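Local coordinates for protein peptide methionine sulfoxide reductase msrA/msrB (Neisseria gonorrhoeae, PDB 2H30) that reduces methionine sulfoxide in proteins, its N-terminal thioredoxin-like domain, the part in this structure, passing electrons from DsbD to the downstream reductase domains, at residues 16-26 against 105-113; 54-65 against 94-104. The protein carries 2 engineered substitutions. All blocks are in the same frame, centred on the assembly; numbering follows the deposited sequence.

Contact 1 of 2, residues 16-26 against 105-113; sequences VPHTMSTMKTA and VVTDNGGTI. Engineered in segment 16-26: Met-20 (natural residue Leu), Met-23 (natural residue Leu).
Strand 24-25, one edge of the thioredoxin-fold sheet, is short and pairs antiparallel with strand 105-107 at Thr-25 and Val-106, a non-hydrogen-bonded pair. Two backbone bonds flank it: Thr-107 N gives a nearly straight bond to Lys-24 O (3.0 Å, 177°), and Ala-26 N a more bent one to Val-105 O (2.8 Å, 135°). Water 1 joins Lys-24 N to Thr-107 O, and water 2 links Thr-25 O with Thr-107 OG1. Beyond the strands, helix 16-20 packs on the start of helix 112-116, and Met-20 also touches strands 73-78 and 41-45. Met-20 and Met-23 are engineered selenomethionines. Met-23, extended beyond CG, carries SE to 3.9 Å from Val-106 CG1 and lays CE against the Asp-108 carboxylate, 3.4 Å from OD1. Met-20 bends at its last torsion (chi3 -63°), which turns CE onto Ile-113 CD1 in a tight 3.5 Å contact. Thr-19 CG2 reaches Ile-113 CG1 at 3.8 Å, the two side chains running past each other in opposite directions. Asp-108 binds the start of helix 112-116: OD2 takes Ile-113 N through its syn lone pair at 2.8 Å, while Thr-112 N meets OD1 from above the carboxylate plane.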
loop_
_atom_site.group_PDB
_atom_site.type_symbol
_atom_site.label_atom_id
_atom_site.label_comp_id
_atom_site.label_asym_id
_atom_site.label_seq_id
_atom_site.Cartn_x
_atom_site.Cartn_y
_atom_site.Cartn_z
ATOM N N VAL A 16 -7.780 -4.120 -9.547
ATOM C CA VAL A 16 -6.479 -4.028 -8.909
ATOM C C VAL A 16 -5.912 -5.373 -8.464
ATOM O O VAL A 16 -4.761 -5.658 -8.755
ATOM C CB VAL A 16 -6.469 -2.972 -7.726
ATOM C CG1 VAL A 16 -5.169 -3.000 -6.990
ATOM C CG2 VAL A 16 -6.719 -1.589 -8.284
ATOM N N PRO A 17 -6.690 -6.207 -7.741
ATOM C CA PRO A 17 -6.104 -7.526 -7.384
ATOM C C PRO A 17 -5.714 -8.378 -8.584
ATOM O O PRO A 17 -4.701 -9.084 -8.508
ATOM C CB PRO A 17 -7.180 -8.212 -6.527
ATOM C CG PRO A 17 -8.143 -7.126 -6.116
ATOM C CD PRO A 17 -8.033 -6.018 -7.151
ATOM N N HIS A 18 -6.471 -8.306 -9.683
ATOM C CA HIS A 18 -6.094 -9.094 -10.855
ATOM C C HIS A 18 -4.758 -8.600 -11.388
ATOM O O HIS A 18 -3.843 -9.393 -11.656
ATOM C CB HIS A 18 -7.176 -9.075 -11.952
ATOM C CG HIS A 18 -6.848 -9.994 -13.087
ATOM N ND1 HIS A 18 -6.931 -11.369 -12.978
ATOM C CD2 HIS A 18 -6.346 -9.741 -14.319
ATOM C CE1 HIS A 18 -6.532 -11.920 -14.114
ATOM N NE2 HIS A 18 -6.179 -10.952 -14.946
ATOM N N THR A 19 -4.597 -7.285 -11.477
ATOM C CA THR A 19 -3.355 -6.708 -11.947
ATOM C C THR A 19 -2.183 -7.070 -11.023
ATOM O O THR A 19 -1.058 -7.314 -11.445
ATOM C CB THR A 19 -3.516 -5.177 -12.017
ATOM O OG1 THR A 19 -4.555 -4.867 -12.952
ATOM C CG2 THR A 19 -2.209 -4.481 -12.431
HETATM N N MSE A 20 -2.460 -7.067 -9.738
HETATM C CA MSE A 20 -1.388 -7.275 -8.780
HETATM C C MSE A 20 -0.980 -8.725 -8.750
HETATM O O MSE A 20 0.130 -9.077 -8.366
HETATM C CB MSE A 20 -1.824 -6.776 -7.425
HETATM C CG MSE A 20 -0.725 -6.648 -6.448
HETATM SE SE MSE A 20 -1.658 -5.883 -4.974
HETATM C CE MSE A 20 -2.206 -4.232 -5.700
ATOM N N SER A 21 -1.870 -9.594 -9.195
ATOM C CA SER A 21 -1.577 -11.036 -9.136
ATOM C C SER A 21 -0.503 -11.511 -10.204
ATOM O O SER A 21 0.025 -12.645 -10.191
ATOM C CB SER A 21 -2.908 -11.822 -8.974
ATOM O OG SER A 21 -3.532 -11.523 -7.672
ATOM N N THR A 22 -0.054 -10.577 -11.051
ATOM C CA THR A 22 1.042 -10.831 -11.942
ATOM C C THR A 22 2.351 -10.235 -11.380
ATOM O O THR A 22 3.408 -10.227 -12.032
ATOM C CB THR A 22 0.704 -10.229 -13.345
ATOM O OG1 THR A 22 0.922 -8.827 -13.305
ATOM C CG2 THR A 22 -0.791 -10.444 -13.645
HETATM N N MSE A 23 2.299 -9.745 -10.128
HETATM C CA MSE A 23 3.430 -8.981 -9.601
HETATM C C MSE A 23 4.127 -9.710 -8.466
HETATM O O MSE A 23 3.535 -10.604 -7.828
HETATM C CB MSE A 23 2.945 -7.610 -9.091
HETATM C CG MSE A 23 2.479 -6.766 -10.257
HETATM SE SE MSE A 23 1.821 -5.048 -9.510
HETATM C CE MSE A 23 1.118 -4.423 -11.195
ATOM N N LYS A 24 5.391 -9.327 -8.229
ATOM C CA LYS A 24 6.123 -9.901 -7.108
ATOM C C LYS A 24 6.255 -8.878 -6.013
ATOM O O LYS A 24 5.991 -7.687 -6.247
ATOM C CB LYS A 24 7.547 -10.209 -7.538
ATOM C CG LYS A 24 7.635 -11.281 -8.648
ATOM C CD LYS A 24 9.085 -11.491 -9.006
ATOM C CE LYS A 24 9.141 -12.655 -10.010
ATOM N NZ LYS A 24 10.552 -13.092 -10.207
ATOM N N THR A 25 6.634 -9.370 -4.844
ATOM C CA THR A 25 7.032 -8.454 -3.769
ATOM C C THR A 25 8.518 -8.141 -3.843
ATOM O O THR A 25 9.254 -8.691 -4.684
ATOM C CB THR A 25 6.735 -9.035 -2.436
ATOM O OG1 THR A 25 7.585 -10.174 -2.184
ATOM C CG2 THR A 25 5.210 -9.322 -2.312
ATOM N N ALA A 26 8.975 -7.300 -2.929
ATOM C CA ALA A 26 10.375 -6.914 -2.944
ATOM C C ALA A 26 11.303 -8.084 -2.621
ATOM O O ALA A 26 12.549 -7.997 -2.883
ATOM C CB ALA A 26 10.595 -5.738 -1.948
ATOM N N VAL A 105 5.693 -5.480 0.584
ATOM C CA VAL A 105 6.011 -4.462 -0.377
ATOM C C VAL A 105 5.870 -5.045 -1.772
ATOM O O VAL A 105 6.813 -5.740 -2.245
ATOM C CB VAL A 105 7.407 -3.853 -0.186
ATOM C CG1 VAL A 105 7.617 -2.785 -1.258
ATOM C CG2 VAL A 105 7.564 -3.248 1.259
ATOM N N VAL A 106 4.783 -4.710 -2.449
ATOM C CA VAL A 106 4.628 -5.145 -3.850
ATOM C C VAL A 106 5.472 -4.215 -4.696
ATOM O O VAL A 106 5.469 -3.008 -4.501
ATOM C CB VAL A 106 3.167 -5.042 -4.248
ATOM C CG1 VAL A 106 2.953 -5.277 -5.798
ATOM C CG2 VAL A 106 2.316 -5.977 -3.438
ATOM N N THR A 107 6.148 -4.758 -5.711
ATOM C CA THR A 107 6.947 -3.956 -6.612
ATOM C C THR A 107 6.227 -3.918 -7.966
ATOM O O THR A 107 6.115 -4.965 -8.648
ATOM C CB THR A 107 8.398 -4.475 -6.711
ATOM O OG1 THR A 107 8.445 -5.886 -7.012
ATOM C CG2 THR A 107 9.128 -4.231 -5.439
ATOM N N ASP A 108 5.744 -2.755 -8.338
ATOM C CA ASP A 108 4.956 -2.574 -9.572
ATOM C C ASP A 108 5.859 -1.845 -10.553
ATOM O O ASP A 108 5.945 -0.634 -10.565
ATOM C CB ASP A 108 3.737 -1.712 -9.246
ATOM C CG ASP A 108 2.801 -1.511 -10.422
ATOM O OD1 ASP A 108 3.208 -1.788 -11.590
ATOM O OD2 ASP A 108 1.670 -1.047 -10.168
ATOM N N ASN A 109 6.546 -2.637 -11.410
ATOM C CA ASN A 109 7.518 -2.030 -12.310
ATOM C C ASN A 109 6.785 -1.111 -13.268
ATOM O O ASN A 109 5.840 -1.584 -13.968
ATOM C CB ASN A 109 8.249 -3.168 -13.045
ATOM C CG ASN A 109 9.472 -2.670 -13.843
ATOM O OD1 ASN A 109 9.997 -3.410 -14.694
ATOM N ND2 ASN A 109 9.914 -1.458 -13.600
ATOM N N GLY A 110 7.163 0.171 -13.279
ATOM C CA GLY A 110 6.505 1.191 -14.114
ATOM C C GLY A 110 5.224 1.797 -13.550
ATOM O O GLY A 110 4.618 2.713 -14.124
ATOM N N GLY A 111 4.825 1.331 -12.366
ATOM C CA GLY A 111 3.696 2.001 -11.706
ATOM C C GLY A 111 2.337 1.833 -12.394
ATOM O O GLY A 111 1.557 2.793 -12.469
ATOM N N THR A 112 2.053 0.611 -12.859
ATOM C CA THR A 112 0.767 0.356 -13.532
ATOM C C THR A 112 -0.441 0.711 -12.660
ATOM O O THR A 112 -1.344 1.442 -13.072
ATOM C CB THR A 112 0.667 -1.100 -13.902
ATOM O OG1 THR A 112 1.670 -1.319 -14.922
ATOM C CG2 THR A 112 -0.709 -1.387 -14.510
ATOM N N ILE A 113 -0.413 0.260 -11.406
ATOM C CA ILE A 113 -1.608 0.444 -10.579
ATOM C C ILE A 113 -1.716 1.921 -10.193
ATOM O O ILE A 113 -2.800 2.509 -10.259
ATOM C CB ILE A 113 -1.524 -0.414 -9.337
ATOM C CG1 ILE A 113 -1.449 -1.885 -9.750
ATOM C CG2 ILE A 113 -2.686 -0.038 -8.346
ATOM C CD1 ILE A 113 -1.102 -2.749 -8.642
HETATM O O HOH W 1 6.453 -7.260 -9.803
HETATM O O HOH W 2 10.608 -7.932 -6.992
#

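Contact 2 of 2, residues 54-65 against 94-104; sequences LSELGQAEKWAQ and WYAGLNYPKLP
Helix 51-64 lies against the turn-rich chain that leaves helix 90-95, the backbones coming nearest at Glu-61 and Leu-103, whose CA atoms are 4.7 Å apart. Glu-61 holds the type I turn 100-103 from the helix side. Its CG stands anti to the backbone N (chi1 -172°) and the chain runs on extended, bringing OE2 to Lys-102 N in a 2.8 Å bond of 166° that uses the anti lone pair. OE1 lies in the plane of the Tyr-100 ring, at its edge, 3.4 Å from CD1, with the carboxylate turned 72° from the ring; water 4 ties this oxygen to Asn-99 O. Leu-57 sits over one face of the same ring, its CB 3.9 Å from the centroid in a CH-pi contact, while Tyr-100 OH reaches water 3, which also bonds Leu-54 O and Gly-58 N. That water serves the helix where it is kinked and Gly-58 N lacks a bond to the preceding turn. In this thioredoxin fold the helix starts at the probable redox-active CxxC pair, Cys-50 and Cys-53, and the loop leads from helix 90-95 into the sheet. The two Leu-57 methyls part: CD1 meets Leu-98 CD2, and CD2 meets Leu-103 CD2 at 3.7 Å. Leu-103 CD1 also packs on Ala-60 CB, 3.7 Å away. Nearer the helix start, Leu-54 CD2 touches the Trp-94 ring at its edge, 3.8 Å from CH2; at the other end, the Gln-65 amide crosses the Lys-102 side chain near CB and CG.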
loop_
_atom_site.group_PDB
_atom_site.type_symbol
_atom_site.label_atom_id
_atom_site.label_comp_id
_atom_site.label_asym_id
_atom_site.label_seq_id
_atom_site.Cartn_x
_atom_site.Cartn_y
_atom_site.Cartn_z
ATOM N N LEU A 54 9.277 7.038 4.110
ATOM C CA LEU A 54 10.220 6.164 4.819
ATOM C C LEU A 54 9.981 6.174 6.334
ATOM O O LEU A 54 10.053 5.132 7.009
ATOM C CB LEU A 54 11.675 6.522 4.553
ATOM C CG LEU A 54 12.050 6.567 3.083
ATOM C CD1 LEU A 54 13.546 6.832 3.102
ATOM C CD2 LEU A 54 11.822 5.166 2.585
ATOM N N SER A 55 9.629 7.358 6.857
ATOM C CA SER A 55 9.395 7.467 8.330
ATOM C C SER A 55 8.192 6.669 8.804
ATOM O O SER A 55 8.050 6.415 10.010
ATOM C CB SER A 55 9.205 8.944 8.687
ATOM O OG SER A 55 7.915 9.414 8.310
ATOM N N GLU A 56 7.303 6.335 7.844
ATOM C CA GLU A 56 6.043 5.698 8.147
ATOM C C GLU A 56 6.089 4.169 7.878
ATOM O O GLU A 56 5.101 3.471 8.148
ATOM C CB GLU A 56 4.936 6.330 7.309
ATOM C CG GLU A 56 4.575 7.734 7.755
ATOM C CD GLU A 56 3.534 8.394 6.804
ATOM O OE1 GLU A 56 3.201 7.790 5.757
ATOM O OE2 GLU A 56 3.037 9.511 7.117
ATOM N N LEU A 57 7.211 3.668 7.384
ATOM C CA LEU A 57 7.307 2.191 7.077
ATOM C C LEU A 57 7.134 1.356 8.359
ATOM O O LEU A 57 6.386 0.364 8.349
ATOM C CB LEU A 57 8.614 1.833 6.395
ATOM C CG LEU A 57 8.799 2.378 4.983
ATOM C CD1 LEU A 57 10.219 2.133 4.561
ATOM C CD2 LEU A 57 7.800 1.669 4.058
ATOM N N GLY A 58 7.735 1.833 9.452
ATOM C CA GLY A 58 7.606 1.063 10.730
ATOM C C GLY A 58 6.169 1.081 11.239
ATOM O O GLY A 58 5.680 0.112 11.818
ATOM N N GLN A 59 5.496 2.214 11.066
ATOM C CA GLN A 59 4.113 2.349 11.420
ATOM C C GLN A 59 3.244 1.364 10.635
ATOM O O GLN A 59 2.428 0.657 11.205
ATOM C CB GLN A 59 3.717 3.798 11.124
ATOM C CG GLN A 59 2.323 4.113 11.505
ATOM C CD GLN A 59 1.953 5.531 10.996
ATOM O OE1 GLN A 59 2.046 5.784 9.808
ATOM N NE2 GLN A 59 1.529 6.418 11.893
ATOM N N ALA A 60 3.419 1.352 9.314
ATOM C CA ALA A 60 2.619 0.440 8.479
ATOM C C ALA A 60 2.902 -1.019 8.833
ATOM O O ALA A 60 1.987 -1.829 8.814
ATOM C CB ALA A 60 2.983 0.714 6.976
ATOM N N GLU A 61 4.154 -1.319 9.144
ATOM C CA GLU A 61 4.491 -2.705 9.533
ATOM C C GLU A 61 3.756 -3.087 10.824
ATOM O O GLU A 61 3.247 -4.211 10.933
ATOM C CB GLU A 61 6.002 -2.801 9.744
ATOM C CG GLU A 61 6.400 -4.263 9.958
ATOM C CD GLU A 61 7.841 -4.431 10.371
ATOM O OE1 GLU A 61 8.409 -3.539 11.078
ATOM O OE2 GLU A 61 8.441 -5.487 10.014
ATOM N N LYS A 62 3.722 -2.151 11.778
ATOM C CA LYS A 62 2.971 -2.397 13.028
ATOM C C LYS A 62 1.518 -2.656 12.757
ATOM O O LYS A 62 0.933 -3.584 13.308
ATOM C CB LYS A 62 3.099 -1.208 13.972
ATOM C CG LYS A 62 2.514 -1.546 15.326
ATOM C CD LYS A 62 2.669 -0.340 16.262
ATOM C CE LYS A 62 1.993 0.912 15.703
ATOM N NZ LYS A 62 1.866 1.987 16.735
ATOM N N TRP A 63 0.916 -1.833 11.899
ATOM C CA TRP A 63 -0.466 -2.040 11.606
ATOM C C TRP A 63 -0.689 -3.393 10.980
ATOM O O TRP A 63 -1.670 -4.099 11.322
ATOM C CB TRP A 63 -1.010 -0.951 10.661
ATOM C CG TRP A 63 -0.949 0.442 11.228
ATOM C CD1 TRP A 63 -0.582 0.851 12.509
ATOM C CD2 TRP A 63 -1.246 1.633 10.507
ATOM N NE1 TRP A 63 -0.637 2.213 12.612
ATOM C CE2 TRP A 63 -1.033 2.729 11.393
ATOM C CE3 TRP A 63 -1.657 1.886 9.193
ATOM C CZ2 TRP A 63 -1.242 4.046 11.014
ATOM C CZ3 TRP A 63 -1.910 3.224 8.816
ATOM C CH2 TRP A 63 -1.702 4.278 9.719
ATOM N N ALA A 64 0.200 -3.756 10.050
ATOM C CA ALA A 64 -0.017 -5.004 9.293
ATOM C C ALA A 64 -0.003 -6.195 10.245
ATOM O O ALA A 64 -0.664 -7.180 9.998
ATOM C CB ALA A 64 1.069 -5.185 8.198
ATOM N N GLN A 65 0.721 -6.071 11.334
ATOM C CA GLN A 65 0.869 -7.170 12.318
ATOM C C GLN A 65 -0.134 -7.106 13.434
ATOM O O GLN A 65 -0.123 -7.980 14.344
ATOM C CB GLN A 65 2.225 -7.131 12.962
ATOM C CG GLN A 65 3.315 -7.518 12.064
ATOM C CD GLN A 65 4.603 -7.327 12.785
ATOM O OE1 GLN A 65 5.234 -8.304 13.230
ATOM N NE2 GLN A 65 4.992 -6.062 12.979
ATOM N N TRP A 94 18.317 -1.701 -2.870
ATOM C CA TRP A 94 18.259 -0.603 -1.887
ATOM C C TRP A 94 17.350 -1.050 -0.732
ATOM O O TRP A 94 17.691 -0.926 0.446
ATOM C CB TRP A 94 17.721 0.665 -2.557
ATOM C CG TRP A 94 17.341 1.675 -1.518
ATOM C CD1 TRP A 94 18.176 2.492 -0.792
ATOM C CD2 TRP A 94 16.021 1.878 -0.999
ATOM N NE1 TRP A 94 17.442 3.260 0.093
ATOM C CE2 TRP A 94 16.122 2.880 0.006
ATOM C CE3 TRP A 94 14.757 1.319 -1.303
ATOM C CZ2 TRP A 94 15.010 3.342 0.726
ATOM C CZ3 TRP A 94 13.642 1.783 -0.586
ATOM C CH2 TRP A 94 13.782 2.774 0.425
ATOM N N TYR A 95 16.161 -1.563 -1.076
ATOM C CA TYR A 95 15.207 -1.874 -0.013
ATOM C C TYR A 95 15.649 -2.995 0.912
ATOM O O TYR A 95 15.316 -3.038 2.098
ATOM C CB TYR A 95 13.828 -2.144 -0.622
ATOM C CG TYR A 95 12.763 -2.344 0.443
ATOM C CD1 TYR A 95 12.414 -1.278 1.280
ATOM C CD2 TYR A 95 12.243 -3.587 0.697
ATOM C CE1 TYR A 95 11.488 -1.454 2.277
ATOM C CE2 TYR A 95 11.317 -3.787 1.744
ATOM C CZ TYR A 95 10.949 -2.697 2.491
ATOM O OH TYR A 95 10.060 -2.875 3.515
ATOM N N ALA A 96 16.472 -3.923 0.385
ATOM C CA ALA A 96 16.978 -5.010 1.210
ATOM C C ALA A 96 17.837 -4.497 2.389
ATOM O O ALA A 96 17.972 -5.181 3.386
ATOM C CB ALA A 96 17.760 -6.014 0.337
ATOM N N GLY A 97 18.362 -3.268 2.300
ATOM C CA GLY A 97 19.065 -2.670 3.446
ATOM C C GLY A 97 18.199 -2.153 4.592
ATOM O O GLY A 97 18.715 -1.784 5.650
ATOM N N LEU A 98 16.895 -2.025 4.330
ATOM C CA LEU A 98 15.961 -1.594 5.366
ATOM C C LEU A 98 15.443 -2.817 6.094
ATOM O O LEU A 98 15.528 -3.968 5.574
ATOM C CB LEU A 98 14.809 -0.822 4.717
ATOM C CG LEU A 98 15.103 0.662 4.336
ATOM C CD1 LEU A 98 16.230 0.898 3.317
ATOM C CD2 LEU A 98 13.819 1.396 3.946
ATOM N N ASN A 99 14.917 -2.628 7.292
ATOM C CA ASN A 99 14.502 -3.773 8.055
ATOM C C ASN A 99 13.042 -3.735 8.517
ATOM O O ASN A 99 12.727 -3.342 9.661
ATOM C CB ASN A 99 15.434 -3.953 9.245
ATOM C CG ASN A 99 15.103 -5.181 10.073
ATOM O OD1 ASN A 99 15.062 -5.105 11.297
ATOM N ND2 ASN A 99 14.872 -6.292 9.423
ATOM N N TYR A 100 12.152 -4.148 7.600
ATOM C CA TYR A 100 10.714 -4.241 7.914
ATOM C C TYR A 100 10.184 -5.590 7.464
ATOM O O TYR A 100 9.373 -5.657 6.532
ATOM C CB TYR A 100 9.931 -3.087 7.230
ATOM C CG TYR A 100 10.438 -1.756 7.771
ATOM C CD1 TYR A 100 10.104 -1.333 9.047
ATOM C CD2 TYR A 100 11.326 -0.981 7.013
ATOM C CE1 TYR A 100 10.652 -0.136 9.571
ATOM C CE2 TYR A 100 11.859 0.223 7.530
ATOM C CZ TYR A 100 11.524 0.609 8.789
ATOM O OH TYR A 100 12.015 1.763 9.382
ATOM N N PRO A 101 10.625 -6.637 8.140
ATOM C CA PRO A 101 10.364 -7.982 7.616
ATOM C C PRO A 101 8.897 -8.363 7.598
ATOM O O PRO A 101 8.557 -9.319 6.889
ATOM C CB PRO A 101 11.184 -8.876 8.553
ATOM C CG PRO A 101 11.245 -8.130 9.821
ATOM C CD PRO A 101 11.441 -6.673 9.382
ATOM N N LYS A 102 8.010 -7.704 8.335
ATOM C CA LYS A 102 6.614 -8.051 8.297
ATOM C C LYS A 102 5.753 -7.124 7.447
ATOM O O LYS A 102 4.528 -7.224 7.464
ATOM C CB LYS A 102 6.072 -8.069 9.705
ATOM C CG LYS A 102 6.781 -9.114 10.628
ATOM C CD LYS A 102 6.337 -10.520 10.280
ATOM C CE LYS A 102 6.965 -11.531 11.264
ATOM N NZ LYS A 102 8.479 -11.446 11.286
ATOM N N LEU A 103 6.395 -6.222 6.695
ATOM C CA LEU A 103 5.663 -5.329 5.823
ATOM C C LEU A 103 5.623 -5.812 4.359
ATOM O O LEU A 103 6.683 -5.917 3.729
ATOM C CB LEU A 103 6.415 -3.979 5.829
ATOM C CG LEU A 103 5.635 -2.858 5.060
ATOM C CD1 LEU A 103 4.289 -2.549 5.680
ATOM C CD2 LEU A 103 6.540 -1.652 5.038
ATOM N N PRO A 104 4.431 -6.075 3.806
ATOM C CA PRO A 104 4.418 -6.450 2.396
ATOM C C PRO A 104 4.705 -5.294 1.467
ATOM O O PRO A 104 4.104 -4.210 1.649
ATOM C CB PRO A 104 2.994 -6.994 2.179
ATOM C CG PRO A 104 2.444 -7.205 3.582
ATOM C CD PRO A 104 3.109 -6.158 4.444
HETATM O O HOH W 3 9.921 3.736 9.455
HETATM O O HOH W 4 10.966 -3.503 11.687
#

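Overall arrangement
From the N terminus, residues 16-26 supply a short helix and an edge strand of the sheet. The chain then runs through strand 41-45, helix 51-64 and strand 73-78 to helix 90-95. Contact 2 closes the shorter loop, bringing 94-104 back against helix 51-64; the next residues enter strand 105-107, where contact 1 closes the longer loop, so contact 2 falls wholly within it. Contact 1 thus joins the N-terminal strand and helix to strand 105-107 and helix 112-116, while contact 2 packs helix 51-64 against the end of helix 90-95 and the loop that follows. Their centres are about 17 Å apart, yet they meet at Tyr-95, whose ring packs on Ala-26 and whose OH end lies against Val-105.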